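Local atomic coordinates of putative isochorismatase (Bordetella bronchiseptica, PDB entry 3UAO), a protein that catalyses the hydrolysis of maleamate, an amide intermediate in the breakdown of nicotinate (vitamin B3), as a member of the isochorismatase-like hydrolases. Residues A43-L48 with T161-G166. Residues are numbered along the deposited sequence; the frame is centred on the assembly and turned at random.
Sequences APYGLL and TLLVAG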
ATOM      1  N   ALA A  43       5.110  10.474 -22.263  1.00 25.69           N
ATOM      2  CA  ALA A  43       4.585   9.190 -22.694  1.00 25.31           C
ATOM      3  C   ALA A  43       5.388   8.099 -22.023  1.00 25.03           C
ATOM      4  O   ALA A  43       6.481   8.375 -21.558  1.00 25.36           O
ATOM      5  CB  ALA A  43       4.702   9.064 -24.217  1.00 26.35           C
ATOM      6  N   PRO A  44       4.852   6.862 -21.959  1.00 24.52           N
ATOM      7  CA  PRO A  44       3.508   6.479 -22.434  1.00 23.83           C
ATOM      8  C   PRO A  44       2.410   7.132 -21.617  1.00 21.98           C
ATOM      9  O   PRO A  44       2.590   7.354 -20.423  1.00 20.63           O
ATOM     10  CB  PRO A  44       3.477   4.936 -22.263  1.00 23.42           C
ATOM     11  CG  PRO A  44       4.880   4.525 -22.159  1.00 24.47           C
ATOM     12  CD  PRO A  44       5.644   5.677 -21.567  1.00 25.28           C
ATOM     13  N   TYR A  45       1.291   7.438 -22.264  1.00 21.31           N
ATOM     14  CA  TYR A  45       0.122   7.984 -21.569  1.00 20.58           C
ATOM     15  C   TYR A  45      -0.910   6.932 -21.211  1.00 20.16           C
ATOM     16  O   TYR A  45      -0.969   5.868 -21.807  1.00 21.81           O
ATOM     17  CB  TYR A  45      -0.580   9.035 -22.404  1.00 20.39           C
ATOM     18  CG  TYR A  45       0.316  10.158 -22.755  1.00 20.81           C
ATOM     19  CD1 TYR A  45       0.625  11.102 -21.825  1.00 20.15           C
ATOM     20  CD2 TYR A  45       0.880  10.265 -24.044  1.00 23.16           C
ATOM     21  CE1 TYR A  45       1.471  12.135 -22.136  1.00 22.84           C
ATOM     22  CE2 TYR A  45       1.730  11.276 -24.360  1.00 21.25           C
ATOM     23  CZ  TYR A  45       2.018  12.217 -23.399  1.00 21.56           C
ATOM     24  OH  TYR A  45       2.874  13.251 -23.655  1.00 24.60           O
ATOM     25  N   GLY A  46      -1.733   7.279 -20.235  1.00 19.41           N
ATOM     26  CA  GLY A  46      -2.854   6.482 -19.798  1.00 18.51           C
ATOM     27  C   GLY A  46      -3.979   7.399 -19.377  1.00 17.71           C
ATOM     28  O   GLY A  46      -3.815   8.639 -19.280  1.00 18.73           O
ATOM     29  N   LEU A  47      -5.132   6.799 -19.139  1.00 16.45           N
ATOM     30  CA  LEU A  47      -6.347   7.535 -18.836  1.00 15.42           C
ATOM     31  C   LEU A  47      -7.058   6.818 -17.709  1.00 14.85           C
ATOM     32  O   LEU A  47      -7.315   5.625 -17.776  1.00 15.72           O
ATOM     33  CB  LEU A  47      -7.274   7.634 -20.077  1.00 15.96           C
ATOM     34  CG  LEU A  47      -8.716   8.155 -19.908  1.00 14.12           C
ATOM     35  CD1 LEU A  47      -8.741   9.605 -19.536  1.00 12.03           C
ATOM     36  CD2 LEU A  47      -9.511   7.934 -21.160  1.00 13.85           C
ATOM     37  N   LEU A  48      -7.376   7.578 -16.678  1.00 14.28           N
ATOM     38  CA  LEU A  48      -8.205   7.133 -15.592  1.00 13.83           C
ATOM     39  C   LEU A  48      -9.487   7.922 -15.597  1.00 13.85           C
ATOM     40  O   LEU A  48      -9.426   9.152 -15.531  1.00 14.37           O
ATOM     41  CB  LEU A  48      -7.490   7.474 -14.288  1.00 13.74           C
ATOM     42  CG  LEU A  48      -8.244   6.995 -13.071  1.00 12.38           C
ATOM     43  CD1 LEU A  48      -8.464   5.510 -13.197  1.00 10.28           C
ATOM     44  CD2 LEU A  48      -7.437   7.366 -11.873  1.00 11.43           C
ATOM     45  N   THR A 161       2.603   9.196 -17.619  1.00 14.60           N
ATOM     46  CA  THR A 161       1.617  10.243 -17.425  1.00 13.74           C
ATOM     47  C   THR A 161       0.168   9.695 -17.526  1.00 13.27           C
ATOM     48  O   THR A 161      -0.197   8.994 -18.472  1.00 14.25           O
ATOM     49  CB  THR A 161       1.792  11.330 -18.499  1.00 14.87           C
ATOM     50  OG1 THR A 161       3.108  11.907 -18.420  1.00 15.40           O
ATOM     51  CG2 THR A 161       0.727  12.419 -18.368  1.00 14.24           C
ATOM     52  N   LEU A 162      -0.665  10.052 -16.569  1.00 12.22           N
ATOM     53  CA  LEU A 162      -2.023   9.582 -16.483  1.00 12.06           C
ATOM     54  C   LEU A 162      -3.022  10.732 -16.570  1.00 12.33           C
ATOM     55  O   LEU A 162      -3.041  11.622 -15.740  1.00 13.00           O
ATOM     56  CB  LEU A 162      -2.188   8.859 -15.127  1.00 12.13           C
ATOM     57  CG  LEU A 162      -3.539   8.225 -14.791  1.00 11.11           C
ATOM     58  CD1 LEU A 162      -3.792   7.089 -15.811  1.00 10.79           C
ATOM     59  CD2 LEU A 162      -3.619   7.750 -13.345  1.00 10.14           C
ATOM     60  N   LEU A 163      -3.879  10.711 -17.575  1.00 14.19           N
ATOM     61  CA  LEU A 163      -4.932  11.705 -17.683  1.00 14.53           C
ATOM     62  C   LEU A 163      -6.046  11.266 -16.726  1.00 14.40           C
ATOM     63  O   LEU A 163      -6.371  10.085 -16.646  1.00 15.34           O
ATOM     64  CB  LEU A 163      -5.433  11.804 -19.124  1.00 15.35           C
ATOM     65  CG  LEU A 163      -4.534  12.551 -20.158  1.00 18.19           C
ATOM     66  CD1 LEU A 163      -3.229  11.797 -20.486  1.00 15.39           C
ATOM     67  CD2 LEU A 163      -5.308  12.847 -21.427  1.00 16.32           C
ATOM     68  N   VAL A 164      -6.594  12.203 -15.963  1.00 14.07           N
ATOM     69  CA  VAL A 164      -7.703  11.904 -15.061  1.00 13.01           C
ATOM     70  C   VAL A 164      -8.977  12.674 -15.402  1.00 12.07           C
ATOM     71  O   VAL A 164      -8.959  13.871 -15.640  1.00 11.58           O
ATOM     72  CB  VAL A 164      -7.341  12.187 -13.566  1.00 12.90           C
ATOM     73  CG1 VAL A 164      -8.537  11.855 -12.670  1.00 11.35           C
ATOM     74  CG2 VAL A 164      -6.153  11.353 -13.159  1.00 10.61           C
ATOM     75  N   ALA A 165     -10.076  11.936 -15.400  1.00 11.75           N
ATOM     76  CA  ALA A 165     -11.410  12.452 -15.506  1.00 11.41           C
ATOM     77  C   ALA A 165     -12.254  11.819 -14.400  1.00 11.32           C
ATOM     78  O   ALA A 165     -11.835  10.863 -13.799  1.00 10.90           O
ATOM     79  CB  ALA A 165     -11.984  12.059 -16.849  1.00 12.78           C
ATOM     80  N   GLY A 166     -13.450  12.354 -14.145  1.00 12.04           N
ATOM     81  CA  GLY A 166     -14.397  11.720 -13.272  1.00 11.93           C
ATOM     82  C   GLY A 166     -15.080  12.664 -12.321  1.00 12.91           C
ATOM     83  O   GLY A 166     -15.070  13.878 -12.505  1.00 12.84           O
TER
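The carbonyl oxygen of Leu163 takes the amide of Leu48 in a nearly straight bond, N to O 2.7 Å, and the CA of Leu47 adds a C-H...O contact to the same atom. Gly46 O likewise takes two donors, Leu163 N and the CA of Leu162, but Leu163 N approaches it tilted 31° from the carbonyl plane. The ladder continues from Gly46 N to Thr161 O and from Ala165 N to Leu48 O at 2.9 Å each, and it frays at the start, where Thr161 N reaches Pro44 O only weakly, at 3.4 Å.

On one face, Tyr45 and Thr161 lie side by side, Tyr45 CD1 3.5 Å from Thr161 CB. The flat Tyr45 ring offers an edge to the methyl CG2 of Thr161 and one face to Ala43 CA, over its centre, and Lys225 adds a cation-pi contact. The cis peptide bond before Pro44, a geometry proline readily accepts, turns the chain to bring Ala43 there. With chi1 at -60°, Thr161 OG1 stands beside the backbone N, hydrogen-bonded to Lys42 O, while CG2 is anti to that N. Leu163 CB meets Leu47 CD1 at 4.0 Å, the side chains crossing at about a right angle; Leu47 packs on helix 67-84, while Leu163 leans on strand 186-195.

The other face has Gly46, whose missing side chain lets Leu162 CD1 lie 3.6 Å from Gly46 C, over the backbone. Leu162 CD2 touches Leu48 CB at 4.0 Å; helix 150-156 covers both leucines, so branched apolar residues fit this buried layer. The strands run parallel with a 24° twist, as central neighbours in the six-stranded sheet of order 3-2-1-4-5-6, helices on both faces: the Rossmann-like alpha/beta core of the isochorismatase family.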